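Diol-dehydratase (PDB 5I2A) catalyses the dehydration of 1,2-propanediol, probably as a glycyl radical lyase that needs no vitamin B12. Local coordinates at residues D13-L18 with I319-N324; D20-K25 with V374-P379; E310-L315 with S364-T369; L73-T78 with L245-V250. One frame throughout, in Å; residues are numbered along the deposited sequence.

All four contacts lie on one side of the chain's centre. Helix 14-22 joins contact 1 to contact 2, whose centres are about 7 Å apart. Helix 309-323 joins contact 1 to contact 3, with centres about 12 Å apart and a salt bridge of 2.8 Å from Arg14 NE to Glu314 OE2. Contact 4 is about 14 Å from contact 1, centre to centre, and Lys322 NZ reaches Gly76 O at 2.8 Å. Leu73 of contact 4 also packs on Tyr311 and Glu314 of contact 3. Contact 2 approaches the glycyl radical region: Tyr23 and Pro377 touch Leu821, close in sequence to Gly817, the predicted radical site, here without its radical.

Contact 1 (D13-L18 with I319-N324); sequences DRIKRL and IWVKLN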
loop_
_atom_site.group_PDB
_atom_site.type_symbol
_atom_site.label_atom_id
_atom_site.label_comp_id
_atom_site.label_asym_id
_atom_site.label_seq_id
_atom_site.Cartn_x
_atom_site.Cartn_y
_atom_site.Cartn_z
ATOM N N ASP A 13 47.438 -23.055 -7.788
ATOM C CA ASP A 13 47.786 -22.358 -9.024
ATOM C C ASP A 13 46.532 -21.962 -9.805
ATOM O O ASP A 13 46.593 -21.139 -10.718
ATOM C CB ASP A 13 48.716 -23.220 -9.900
ATOM C CG ASP A 13 48.050 -24.497 -10.409
ATOM O OD1 ASP A 13 47.284 -25.134 -9.654
ATOM O OD2 ASP A 13 48.298 -24.866 -11.575
ATOM N N ARG A 14 45.400 -22.551 -9.436
ATOM C CA ARG A 14 44.108 -22.198 -10.035
ATOM C C ARG A 14 43.758 -20.720 -9.826
ATOM O O ARG A 14 43.216 -20.070 -10.710
ATOM C CB ARG A 14 42.997 -23.075 -9.435
ATOM C CG ARG A 14 41.604 -22.876 -10.035
ATOM C CD ARG A 14 40.538 -23.499 -9.137
ATOM N NE ARG A 14 40.926 -24.826 -8.660
ATOM C CZ ARG A 14 40.574 -25.968 -9.243
ATOM N NH1 ARG A 14 39.810 -25.959 -10.327
ATOM N NH2 ARG A 14 40.984 -27.121 -8.741
ATOM N N ILE A 15 44.086 -20.201 -8.647
ATOM C CA ILE A 15 43.588 -18.897 -8.216
ATOM C C ILE A 15 43.974 -17.757 -9.159
ATOM O O ILE A 15 43.125 -16.992 -9.587
ATOM C CB ILE A 15 44.072 -18.568 -6.783
ATOM C CG1 ILE A 15 43.638 -19.675 -5.821
ATOM C CG2 ILE A 15 43.557 -17.202 -6.329
ATOM C CD1 ILE A 15 42.188 -20.138 -5.982
ATOM N N LYS A 16 45.248 -17.653 -9.504
ATOM C CA LYS A 16 45.681 -16.585 -10.397
ATOM C C LYS A 16 44.996 -16.666 -11.760
ATOM O O LYS A 16 44.699 -15.638 -12.377
ATOM C CB LYS A 16 47.202 -16.611 -10.581
ATOM C CG LYS A 16 47.705 -15.538 -11.537
ATOM C CD LYS A 16 49.225 -15.450 -11.529
ATOM C CE LYS A 16 49.694 -14.143 -12.150
ATOM N NZ LYS A 16 49.338 -14.061 -13.588
ATOM N N ARG A 17 44.732 -17.878 -12.231
ATOM C CA ARG A 17 44.052 -18.013 -13.514
ATOM C C ARG A 17 42.583 -17.581 -13.396
ATOM O O ARG A 17 42.042 -16.957 -14.306
ATOM C CB ARG A 17 44.166 -19.448 -14.046
ATOM C CG ARG A 17 45.642 -19.890 -14.292
ATOM C CD ARG A 17 45.724 -21.154 -15.148
ATOM N NE ARG A 17 45.239 -22.326 -14.434
ATOM C CZ ARG A 17 45.998 -23.102 -13.667
ATOM N NH1 ARG A 17 47.287 -22.833 -13.526
ATOM N NH2 ARG A 17 45.473 -24.151 -13.048
ATOM N N LEU A 18 41.946 -17.917 -12.278
ATOM C CA LEU A 18 40.586 -17.436 -12.020
ATOM C C LEU A 18 40.560 -15.920 -12.028
ATOM O O LEU A 18 39.681 -15.312 -12.634
ATOM C CB LEU A 18 40.054 -17.953 -10.681
ATOM C CG LEU A 18 39.856 -19.460 -10.640
ATOM C CD1 LEU A 18 39.557 -19.926 -9.221
ATOM C CD2 LEU A 18 38.747 -19.871 -11.603
ATOM N N ILE A 319 35.849 -18.469 -3.371
ATOM C CA ILE A 319 34.763 -17.576 -2.968
ATOM C C ILE A 319 35.213 -16.113 -3.025
ATOM O O ILE A 319 34.470 -15.263 -3.498
ATOM C CB ILE A 319 34.244 -17.918 -1.566
ATOM C CG1 ILE A 319 33.511 -19.255 -1.606
ATOM C CG2 ILE A 319 33.312 -16.809 -1.016
ATOM C CD1 ILE A 319 33.135 -19.765 -0.255
ATOM N N TRP A 320 36.441 -15.842 -2.584
ATOM C CA TRP A 320 36.996 -14.498 -2.662
ATOM C C TRP A 320 37.006 -14.038 -4.117
ATOM O O TRP A 320 36.635 -12.900 -4.413
ATOM C CB TRP A 320 38.392 -14.461 -2.062
ATOM C CG TRP A 320 38.510 -14.028 -0.605
ATOM C CD1 TRP A 320 39.412 -13.132 -0.088
ATOM C CD2 TRP A 320 37.693 -14.449 0.503
ATOM N NE1 TRP A 320 39.230 -13.003 1.265
ATOM C CE2 TRP A 320 38.184 -13.795 1.656
ATOM C CE3 TRP A 320 36.608 -15.323 0.638
ATOM C CZ2 TRP A 320 37.631 -13.990 2.919
ATOM C CZ3 TRP A 320 36.061 -15.511 1.898
ATOM C CH2 TRP A 320 36.572 -14.848 3.017
ATOM N N VAL A 321 37.392 -14.923 -5.033
ATOM C CA VAL A 321 37.374 -14.541 -6.448
ATOM C C VAL A 321 35.943 -14.246 -6.914
ATOM O O VAL A 321 35.686 -13.220 -7.541
ATOM C CB VAL A 321 38.005 -15.628 -7.355
ATOM C CG1 VAL A 321 37.803 -15.283 -8.821
ATOM C CG2 VAL A 321 39.496 -15.764 -7.046
ATOM N N LYS A 322 35.021 -15.136 -6.580
ATOM C CA LYS A 322 33.630 -14.963 -6.964
ATOM C C LYS A 322 33.043 -13.641 -6.459
ATOM O O LYS A 322 32.314 -12.979 -7.179
ATOM C CB LYS A 322 32.792 -16.148 -6.471
ATOM C CG LYS A 322 32.973 -17.425 -7.309
ATOM C CD LYS A 322 31.892 -17.575 -8.401
ATOM C CE LYS A 322 31.994 -16.503 -9.475
ATOM N NZ LYS A 322 31.147 -16.754 -10.671
ATOM N N LEU A 323 33.387 -13.251 -5.234
ATOM C CA LEU A 323 32.912 -11.989 -4.675
ATOM C C LEU A 323 33.304 -10.788 -5.542
ATOM O O LEU A 323 32.632 -9.767 -5.502
ATOM C CB LEU A 323 33.433 -11.806 -3.248
ATOM C CG LEU A 323 32.700 -12.647 -2.190
ATOM C CD1 LEU A 323 33.545 -12.817 -0.922
ATOM C CD2 LEU A 323 31.353 -12.004 -1.837
ATOM N N ASN A 324 34.380 -10.909 -6.321
ATOM C CA ASN A 324 34.760 -9.866 -7.272
ATOM C C ASN A 324 34.135 -10.020 -8.654
ATOM O O ASN A 324 34.270 -9.137 -9.500
ATOM C CB ASN A 324 36.283 -9.804 -7.413
ATOM C CG ASN A 324 36.950 -9.356 -6.147
ATOM O OD1 ASN A 324 37.167 -8.165 -5.940
ATOM N ND2 ASN A 324 37.254 -10.307 -5.273
#
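Between 13-18 and 319-324 the backbones come nearest at Leu18 and Val321, with 7.1 Å between the CA atom of Leu18 and the CA atom of Val321. Both side chains start out toward the opposing helix. The contact is small and apolar, and no hydrogen bond crosses it. Val321 does the work on its side with both methyl groups. Its CG1 lies anti to the backbone N (chi1 172°) and meets CB of Leu18 at 4.0 Å. Leu18 is therefore touched at the root of its side chain. The other methyl, Val321 CG2, faces CG2 of Ile15 at a looser 4.4 Å. One valine thus sits against residues three apart on helix 14-22, about one turn of that helix.

Helix 14-22 lies near the start of the modelled chain. It packs on a helix about 300 residues later in the chain, within the pyruvate formate lyase-like part. Val321 also touches Val374, so helix 362-374 meets the same apolar patch. Besides its salt bridge to Glu314, which joins the two helices, Arg14 pairs with Glu243. Lys322 pairs with Glu72 and Asp325.

Toward the end of helix 309-323, Asn324 turns its amide back onto the helix. Its ND2 donates to Trp320 O at 2.8 Å. The bond is bent (N-H...O 135°), and ND2 is tilted 29° from the carbonyl plane. The same ND2 also bonds to Met378 O, so two carbonyls fix the rotation of this amide.

Contact 2 (D20-K25 with V374-P379); sequences DHLYAK and VFLPMP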
loop_
_atom_site.group_PDB
_atom_site.type_symbol
_atom_site.label_atom_id
_atom_site.label_comp_id
_atom_site.label_asym_id
_atom_site.label_seq_id
_atom_site.Cartn_x
_atom_site.Cartn_y
_atom_site.Cartn_z
ATOM N N ASP A 20 42.787 -13.630 -13.365
ATOM C CA ASP A 20 43.076 -13.033 -14.669
ATOM C C ASP A 20 41.872 -13.122 -15.601
ATOM O O ASP A 20 41.624 -12.221 -16.391
ATOM C CB ASP A 20 44.286 -13.713 -15.323
ATOM C CG ASP A 20 45.587 -13.419 -14.596
ATOM O OD1 ASP A 20 45.670 -12.401 -13.877
ATOM O OD2 ASP A 20 46.529 -14.209 -14.748
ATOM N N HIS A 21 41.132 -14.217 -15.513
ATOM C CA HIS A 21 39.935 -14.359 -16.329
ATOM C C HIS A 21 38.895 -13.270 -16.000
ATOM O O HIS A 21 38.289 -12.711 -16.908
ATOM C CB HIS A 21 39.324 -15.744 -16.156
ATOM C CG HIS A 21 38.106 -15.970 -16.995
ATOM N ND1 HIS A 21 38.149 -16.016 -18.372
ATOM C CD2 HIS A 21 36.804 -16.136 -16.652
ATOM C CE1 HIS A 21 36.930 -16.222 -18.842
ATOM N NE2 HIS A 21 36.095 -16.295 -17.820
ATOM N N LEU A 22 38.701 -12.956 -14.720
ATOM C CA LEU A 22 37.747 -11.893 -14.353
ATOM C C LEU A 22 38.072 -10.605 -15.073
ATOM O O LEU A 22 37.183 -9.884 -15.494
ATOM C CB LEU A 22 37.744 -11.608 -12.838
ATOM C CG LEU A 22 37.195 -12.680 -11.899
ATOM C CD1 LEU A 22 36.928 -12.076 -10.509
ATOM C CD2 LEU A 22 35.933 -13.330 -12.463
ATOM N N TYR A 23 39.358 -10.319 -15.219
ATOM C CA TYR A 23 39.761 -9.006 -15.689
ATOM C C TYR A 23 40.225 -8.969 -17.155
ATOM O O TYR A 23 40.713 -7.953 -17.608
ATOM C CB TYR A 23 40.863 -8.457 -14.774
ATOM C CG TYR A 23 40.346 -8.009 -13.412
ATOM C CD1 TYR A 23 40.196 -8.914 -12.360
ATOM C CD2 TYR A 23 39.995 -6.683 -13.186
ATOM C CE1 TYR A 23 39.708 -8.496 -11.107
ATOM C CE2 TYR A 23 39.513 -6.265 -11.951
ATOM C CZ TYR A 23 39.370 -7.169 -10.918
ATOM O OH TYR A 23 38.888 -6.729 -9.697
ATOM N N ALA A 24 40.032 -10.058 -17.891
ATOM C CA ALA A 24 40.510 -10.134 -19.274
ATOM C C ALA A 24 39.826 -9.101 -20.164
ATOM O O ALA A 24 40.439 -8.592 -21.098
ATOM C CB ALA A 24 40.309 -11.537 -19.833
ATOM N N LYS A 25 38.570 -8.780 -19.858
ATOM C CA LYS A 25 37.831 -7.758 -20.600
ATOM C C LYS A 25 37.145 -6.750 -19.669
ATOM O O LYS A 25 37.009 -7.000 -18.474
ATOM C CB LYS A 25 36.774 -8.403 -21.502
ATOM C CG LYS A 25 37.312 -9.384 -22.530
ATOM C CD LYS A 25 36.154 -10.093 -23.247
ATOM C CE LYS A 25 36.643 -11.038 -24.342
ATOM N NZ LYS A 25 35.513 -11.777 -24.986
ATOM N N VAL A 374 44.208 -13.978 -3.119
ATOM C CA VAL A 374 43.463 -13.458 -4.255
ATOM C C VAL A 374 43.885 -12.028 -4.547
ATOM O O VAL A 374 43.969 -11.630 -5.693
ATOM C CB VAL A 374 41.936 -13.543 -4.002
ATOM C CG1 VAL A 374 41.156 -12.929 -5.151
ATOM C CG2 VAL A 374 41.532 -15.010 -3.807
ATOM N N PHE A 375 44.162 -11.277 -3.485
ATOM C CA PHE A 375 44.632 -9.895 -3.557
ATOM C C PHE A 375 43.781 -8.996 -4.461
ATOM O O PHE A 375 44.309 -8.190 -5.224
ATOM C CB PHE A 375 46.103 -9.844 -4.006
ATOM C CG PHE A 375 46.918 -8.812 -3.266
ATOM C CD1 PHE A 375 47.557 -9.134 -2.081
ATOM C CD2 PHE A 375 47.011 -7.514 -3.733
ATOM C CE1 PHE A 375 48.290 -8.188 -1.392
ATOM C CE2 PHE A 375 47.736 -6.564 -3.047
ATOM C CZ PHE A 375 48.375 -6.899 -1.873
ATOM N N LEU A 376 42.462 -9.131 -4.342
ATOM C CA LEU A 376 41.509 -8.307 -5.085
ATOM C C LEU A 376 40.791 -7.366 -4.103
ATOM O O LEU A 376 40.931 -7.530 -2.897
ATOM C CB LEU A 376 40.512 -9.201 -5.824
ATOM C CG LEU A 376 41.084 -9.852 -7.084
ATOM C CD1 LEU A 376 39.997 -10.676 -7.778
ATOM C CD2 LEU A 376 41.680 -8.787 -8.023
ATOM N N PRO A 377 40.032 -6.375 -4.608
ATOM C CA PRO A 377 39.374 -5.445 -3.680
ATOM C C PRO A 377 38.365 -6.089 -2.721
ATOM O O PRO A 377 38.282 -5.675 -1.579
ATOM C CB PRO A 377 38.653 -4.481 -4.622
ATOM C CG PRO A 377 39.512 -4.473 -5.846
ATOM C CD PRO A 377 39.947 -5.899 -5.999
ATOM N N MET A 378 37.608 -7.072 -3.190
ATOM C CA MET A 378 36.546 -7.662 -2.389
ATOM C C MET A 378 36.962 -9.052 -1.916
ATOM O O MET A 378 37.779 -9.692 -2.564
ATOM C CB MET A 378 35.243 -7.721 -3.203
ATOM C CG MET A 378 34.866 -6.361 -3.834
ATOM S SD MET A 378 33.091 -6.128 -4.136
ATOM C CE MET A 378 32.974 -6.347 -5.911
ATOM N N PRO A 379 36.406 -9.530 -0.788
ATOM C CA PRO A 379 35.471 -8.844 0.112
ATOM C C PRO A 379 36.158 -7.734 0.901
ATOM O O PRO A 379 37.396 -7.669 0.924
ATOM C CB PRO A 379 34.995 -9.960 1.048
ATOM C CG PRO A 379 36.176 -10.937 1.073
ATOM C CD PRO A 379 36.720 -10.898 -0.333
#
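Tyr23 and Leu376 run past each other in opposite directions, so that the far end of the phenol ring overlaps the branched end of the leucine. Leu376 CD2 comes in obliquely at the ring, 3.7 Å from Tyr23 CE1. The second methyl, Leu376 CD1, is 4.0 Å from the same ring carbon. Both branches of the leucine lie against CE1 from the same side. The hydroxyl end carries on past the leucine to the next residue, where Tyr23 OH lies 3.9 Å from CD of Pro377. These two side chains approach from opposite directions.

Leu376 CG lies beside the backbone N (chi1 -76°), with the chain then extended. This carries both methyls out to the tyrosine. Leu376 CD1 also meets CD1 of Leu22 at 4.3 Å, so the leucine has an aromatic and an aliphatic neighbour. The contact has no hydrogen bond across it. Near the phenol lies a bound PEG fragment, probably from the crystallisation liquor.

On one side, Tyr23 is the first residue to leave helix 14-22. On the other, Phe375 leaves helix 362-374 with positive phi, turning the chain into the loop that carries Leu376. Strand 819-821, with Leu821, lies against the same place. Residues 374-379 form the loop from helix to strand in the beta-alpha-beta crossover 346-350, 362-374, 380-385, an element of the alpha/beta barrel of glycyl radical enzymes.

Contact 3 (E310-L315 with S364-T369); sequences EYAQEL and SFMCIT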
loop_
_atom_site.group_PDB
_atom_site.type_symbol
_atom_site.label_atom_id
_atom_site.label_comp_id
_atom_site.label_asym_id
_atom_site.label_seq_id
_atom_site.Cartn_x
_atom_site.Cartn_y
_atom_site.Cartn_z
ATOM N N GLU A 310 44.364 -27.612 2.773
ATOM C CA GLU A 310 44.733 -27.042 1.488
ATOM C C GLU A 310 43.505 -26.855 0.597
ATOM O O GLU A 310 43.382 -25.844 -0.094
ATOM C CB GLU A 310 45.774 -27.917 0.771
ATOM C CG GLU A 310 47.190 -27.821 1.330
ATOM C CD GLU A 310 47.290 -28.376 2.737
ATOM O OE1 GLU A 310 47.978 -27.766 3.579
ATOM O OE2 GLU A 310 46.663 -29.418 2.998
ATOM N N TYR A 311 42.611 -27.834 0.595
ATOM C CA TYR A 311 41.432 -27.754 -0.255
ATOM C C TYR A 311 40.436 -26.745 0.301
ATOM O O TYR A 311 39.778 -26.029 -0.460
ATOM C CB TYR A 311 40.761 -29.118 -0.404
ATOM C CG TYR A 311 39.653 -29.112 -1.434
ATOM C CD1 TYR A 311 39.918 -28.788 -2.760
ATOM C CD2 TYR A 311 38.347 -29.425 -1.083
ATOM C CE1 TYR A 311 38.917 -28.786 -3.710
ATOM C CE2 TYR A 311 37.336 -29.423 -2.028
ATOM C CZ TYR A 311 37.628 -29.100 -3.335
ATOM O OH TYR A 311 36.631 -29.082 -4.269
ATOM N N ALA A 312 40.334 -26.700 1.626
ATOM C CA ALA A 312 39.503 -25.708 2.293
ATOM C C ALA A 312 39.952 -24.292 1.928
ATOM O O ALA A 312 39.123 -23.438 1.634
ATOM C CB ALA A 312 39.534 -25.901 3.798
ATOM N N GLN A 313 41.263 -24.059 1.937
ATOM C CA GLN A 313 41.813 -22.758 1.583
ATOM C C GLN A 313 41.513 -22.456 0.127
ATOM O O GLN A 313 41.178 -21.327 -0.224
ATOM C CB GLN A 313 43.325 -22.695 1.821
ATOM C CG GLN A 313 43.923 -21.307 1.588
ATOM C CD GLN A 313 43.475 -20.299 2.652
ATOM O OE1 GLN A 313 43.687 -20.501 3.848
ATOM N NE2 GLN A 313 42.837 -19.221 2.214
ATOM N N GLU A 314 41.630 -23.472 -0.722
ATOM C CA GLU A 314 41.366 -23.286 -2.137
ATOM C C GLU A 314 39.902 -22.891 -2.365
ATOM O O GLU A 314 39.606 -22.018 -3.185
ATOM C CB GLU A 314 41.697 -24.552 -2.932
ATOM C CG GLU A 314 41.659 -24.323 -4.444
ATOM C CD GLU A 314 42.060 -25.561 -5.243
ATOM O OE1 GLU A 314 41.972 -26.672 -4.697
ATOM O OE2 GLU A 314 42.445 -25.416 -6.416
ATOM N N LEU A 315 38.996 -23.534 -1.636
ATOM C CA LEU A 315 37.571 -23.219 -1.740
ATOM C C LEU A 315 37.291 -21.775 -1.303
ATOM O O LEU A 315 36.569 -21.046 -1.971
ATOM C CB LEU A 315 36.740 -24.192 -0.907
ATOM C CG LEU A 315 36.600 -25.624 -1.436
ATOM C CD1 LEU A 315 36.003 -26.533 -0.370
ATOM C CD2 LEU A 315 35.772 -25.684 -2.715
ATOM N N SER A 364 39.224 -17.988 10.799
ATOM C CA SER A 364 39.603 -16.591 11.014
ATOM C C SER A 364 40.927 -16.277 10.282
ATOM O O SER A 364 41.032 -15.282 9.555
ATOM C CB SER A 364 39.745 -16.270 12.512
ATOM O OG SER A 364 38.633 -16.713 13.265
ATOM N N PHE A 365 41.927 -17.137 10.462
ATOM C CA PHE A 365 43.213 -16.964 9.780
ATOM C C PHE A 365 43.087 -17.220 8.280
ATOM O O PHE A 365 43.686 -16.516 7.476
ATOM C CB PHE A 365 44.283 -17.886 10.389
ATOM C CG PHE A 365 44.630 -17.546 11.814
ATOM C CD1 PHE A 365 45.606 -16.612 12.105
ATOM C CD2 PHE A 365 43.962 -18.142 12.859
ATOM C CE1 PHE A 365 45.908 -16.293 13.413
ATOM C CE2 PHE A 365 44.265 -17.824 14.167
ATOM C CZ PHE A 365 45.230 -16.893 14.443
ATOM N N MET A 366 42.298 -18.218 7.897
ATOM C CA MET A 366 42.218 -18.586 6.486
ATOM C C MET A 366 41.532 -17.506 5.643
ATOM O O MET A 366 41.844 -17.356 4.465
ATOM C CB MET A 366 41.518 -19.932 6.336
ATOM C CG MET A 366 42.379 -21.076 6.929
ATOM S SD MET A 366 41.505 -22.621 7.233
ATOM C CE MET A 366 41.119 -23.046 5.550
ATOM N N CYS A 367 40.631 -16.739 6.255
ATOM C CA CYS A 367 40.002 -15.607 5.570
ATOM C C CYS A 367 41.033 -14.513 5.279
ATOM O O CYS A 367 41.048 -13.923 4.204
ATOM C CB CYS A 367 38.842 -15.057 6.406
ATOM S SG CYS A 367 37.416 -16.175 6.500
ATOM N N ILE A 368 41.908 -14.254 6.238
ATOM C CA ILE A 368 42.985 -13.301 6.027
ATOM C C ILE A 368 43.932 -13.786 4.905
ATOM O O ILE A 368 44.350 -13.017 4.044
ATOM C CB ILE A 368 43.774 -13.068 7.323
ATOM C CG1 ILE A 368 42.878 -12.416 8.376
ATOM C CG2 ILE A 368 44.986 -12.201 7.062
ATOM C CD1 ILE A 368 43.534 -12.245 9.730
ATOM N N THR A 369 44.234 -15.076 4.909
ATOM C CA THR A 369 45.108 -15.659 3.895
ATOM C C THR A 369 44.465 -15.533 2.518
ATOM O O THR A 369 45.139 -15.239 1.525
ATOM C CB THR A 369 45.424 -17.142 4.203
ATOM O OG1 THR A 369 46.208 -17.233 5.400
ATOM C CG2 THR A 369 46.202 -17.787 3.059
HETATM O O HOH W 1 45.876 -19.992 5.596
#
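The side-chain nitrogen NE2 of Gln313 donates to two oxygens. Across the contact it reaches Met366 O at 3.1 Å in a nearly straight bond (N-H...O 170°). Within its own helix it bonds to Asp317 OD1, one turn further on. Met366 O lies in the amide plane of Gln313, while NE2 is tilted 22° from the carbonyl plane of Met366.

The other end of the amide is also held. A water donates to Gln313 OE1 at 2.8 Å, and the same water is 2.8 Å from Thr369 OG1. Thr369 OG1 is bonded to Arg396 as well. Thr369 CG2, anti to the backbone N, rests 3.7 Å from Gln313 CD.

Gln313 leaves its helix with CG anti to the backbone N and then bends at chi2. The bend takes the amide to the neighbouring helix, alongside Met366 but running the opposite way. Gln313 OE1 lies 3.3 Å from CB of Met366. The methionine bends at its end, and its CE methyl meets Ala312 CB at 3.7 Å.

The axes of 310-315 and 364-369 cross at -54°, 10.0 Å apart at closest approach. Tyr298 of helix 295-303 packs on both Ala312 and Met366. With partners at NE2 and at OE1, the buried amide is fixed in its flip, and its polar atoms find partners between two helices whose other direct contacts are mainly apolar.

Contact 4 (L73-T78 with L245-V250); sequences LIVGST and LTIARV
Ile247 points from helix 238-253 toward the loop 73-78 and meets Leu73 and Val75. From its CB the side chain divides into two branches. CG1 lies beside the backbone N (chi1 -72°) and reaches the carbonyl oxygen Leu73 O at 3.5 Å. This is a carbon-to-oxygen packing contact. At the tip of this branch, CD1 stays near the same oxygen and also meets Val75 CG1 at 3.7 Å. Within the two segments, the shorter branch, CG2, meets Val75. It lies 3.9 Å from Val75 CG1 and 4.0 Å from Val75 CG2.

The two side chains cross at a slant, so both valine methyls rest on the isoleucine. No hydrogen bond joins the segments. The polar backbone of the loop is held from elsewhere: Val75 O bonds to Gln267, and Gly76 O bonds to Trp270 as well as Lys322. Gly76 has a phi of 133°, where a side chain would press on the carbonyl O of Val75.

Helix 200-233 touches both partners, Tyr224 on Val75 and Ala228 on Ile247. The irregular loop thus packs among helices 200-233, 238-253, 262-279 and 309-323, in the largely helical part of this pyruvate formate lyase-like fold.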
loop_
_atom_site.group_PDB
_atom_site.type_symbol
_atom_site.label_atom_id
_atom_site.label_comp_id
_atom_site.label_asym_id
_atom_site.label_seq_id
_atom_site.Cartn_x
_atom_site.Cartn_y
_atom_site.Cartn_z
ATOM N N LEU A 73 35.492 -23.833 -8.922
ATOM C CA LEU A 73 35.010 -24.881 -8.027
ATOM C C LEU A 73 33.649 -24.477 -7.446
ATOM O O LEU A 73 32.733 -25.296 -7.353
ATOM C CB LEU A 73 36.007 -25.148 -6.905
ATOM C CG LEU A 73 37.374 -25.731 -7.317
ATOM C CD1 LEU A 73 38.293 -25.828 -6.112
ATOM C CD2 LEU A 73 37.211 -27.104 -7.972
ATOM N N ILE A 74 33.547 -23.216 -7.036
ATOM C CA ILE A 74 32.285 -22.616 -6.598
ATOM C C ILE A 74 31.671 -21.917 -7.793
ATOM O O ILE A 74 32.325 -21.085 -8.429
ATOM C CB ILE A 74 32.491 -21.598 -5.448
ATOM C CG1 ILE A 74 33.200 -22.263 -4.273
ATOM C CG2 ILE A 74 31.149 -20.960 -5.017
ATOM C CD1 ILE A 74 32.427 -23.410 -3.641
ATOM N N VAL A 75 30.438 -22.266 -8.125
ATOM C CA VAL A 75 29.818 -21.733 -9.334
ATOM C C VAL A 75 28.625 -20.824 -9.031
ATOM O O VAL A 75 28.049 -20.865 -7.939
ATOM C CB VAL A 75 29.369 -22.876 -10.275
ATOM C CG1 VAL A 75 30.559 -23.810 -10.552
ATOM C CG2 VAL A 75 28.215 -23.661 -9.662
ATOM N N GLY A 76 28.266 -20.014 -10.015
ATOM C CA GLY A 76 27.189 -19.054 -9.876
ATOM C C GLY A 76 27.654 -17.717 -10.420
ATOM O O GLY A 76 28.470 -17.034 -9.819
ATOM N N SER A 77 27.135 -17.361 -11.579
ATOM C CA SER A 77 27.495 -16.119 -12.235
ATOM C C SER A 77 26.219 -15.414 -12.646
ATOM O O SER A 77 25.303 -16.048 -13.154
ATOM C CB SER A 77 28.380 -16.365 -13.471
ATOM O OG SER A 77 29.666 -16.860 -13.122
ATOM N N THR A 78 26.174 -14.105 -12.441
ATOM C CA THR A 78 24.967 -13.335 -12.713
ATOM C C THR A 78 24.991 -12.775 -14.144
ATOM O O THR A 78 23.946 -12.553 -14.749
ATOM C CB THR A 78 24.806 -12.221 -11.637
ATOM O OG1 THR A 78 24.500 -12.841 -10.387
ATOM C CG2 THR A 78 23.691 -11.223 -11.982
ATOM N N LEU A 245 31.795 -33.090 -11.863
ATOM C CA LEU A 245 30.852 -34.056 -11.304
ATOM C C LEU A 245 30.586 -33.769 -9.831
ATOM O O LEU A 245 29.475 -33.982 -9.351
ATOM C CB LEU A 245 31.351 -35.494 -11.480
ATOM C CG LEU A 245 31.267 -36.084 -12.891
ATOM C CD1 LEU A 245 31.985 -37.422 -12.928
ATOM C CD2 LEU A 245 29.808 -36.237 -13.336
ATOM N N THR A 246 31.597 -33.288 -9.116
ATOM C CA THR A 246 31.399 -32.902 -7.722
ATOM C C THR A 246 30.466 -31.681 -7.645
ATOM O O THR A 246 29.554 -31.645 -6.824
ATOM C CB THR A 246 32.729 -32.588 -7.011
ATOM O OG1 THR A 246 33.517 -33.781 -6.919
ATOM C CG2 THR A 246 32.465 -32.062 -5.597
ATOM N N ILE A 247 30.687 -30.710 -8.528
ATOM C CA ILE A 247 29.841 -29.520 -8.602
ATOM C C ILE A 247 28.373 -29.927 -8.787
ATOM O O ILE A 247 27.486 -29.413 -8.101
ATOM C CB ILE A 247 30.294 -28.566 -9.746
ATOM C CG1 ILE A 247 31.605 -27.881 -9.377
ATOM C CG2 ILE A 247 29.260 -27.500 -10.011
ATOM C CD1 ILE A 247 32.240 -27.134 -10.533
ATOM N N ALA A 248 28.125 -30.877 -9.681
ATOM C CA ALA A 248 26.765 -31.349 -9.929
ATOM C C ALA A 248 26.147 -31.964 -8.683
ATOM O O ALA A 248 24.986 -31.702 -8.382
ATOM C CB ALA A 248 26.739 -32.351 -11.077
ATOM N N ARG A 249 26.913 -32.770 -7.951
ATOM C CA ARG A 249 26.399 -33.372 -6.718
ATOM C C ARG A 249 26.107 -32.301 -5.666
ATOM O O ARG A 249 25.092 -32.361 -4.974
ATOM C CB ARG A 249 27.383 -34.409 -6.141
ATOM C CG ARG A 249 27.511 -35.693 -6.982
ATOM C CD ARG A 249 28.291 -36.806 -6.259
ATOM N NE ARG A 249 29.610 -36.355 -5.821
ATOM C CZ ARG A 249 30.714 -36.412 -6.563
ATOM N NH1 ARG A 249 30.671 -36.917 -7.791
ATOM N NH2 ARG A 249 31.864 -35.960 -6.073
ATOM N N VAL A 250 27.000 -31.328 -5.550
ATOM C CA VAL A 250 26.843 -30.270 -4.556
ATOM C C VAL A 250 25.587 -29.426 -4.848
ATOM O O VAL A 250 24.772 -29.189 -3.966
ATOM C CB VAL A 250 28.094 -29.366 -4.512
ATOM C CG1 VAL A 250 27.789 -28.071 -3.778
ATOM C CG2 VAL A 250 29.259 -30.108 -3.854
#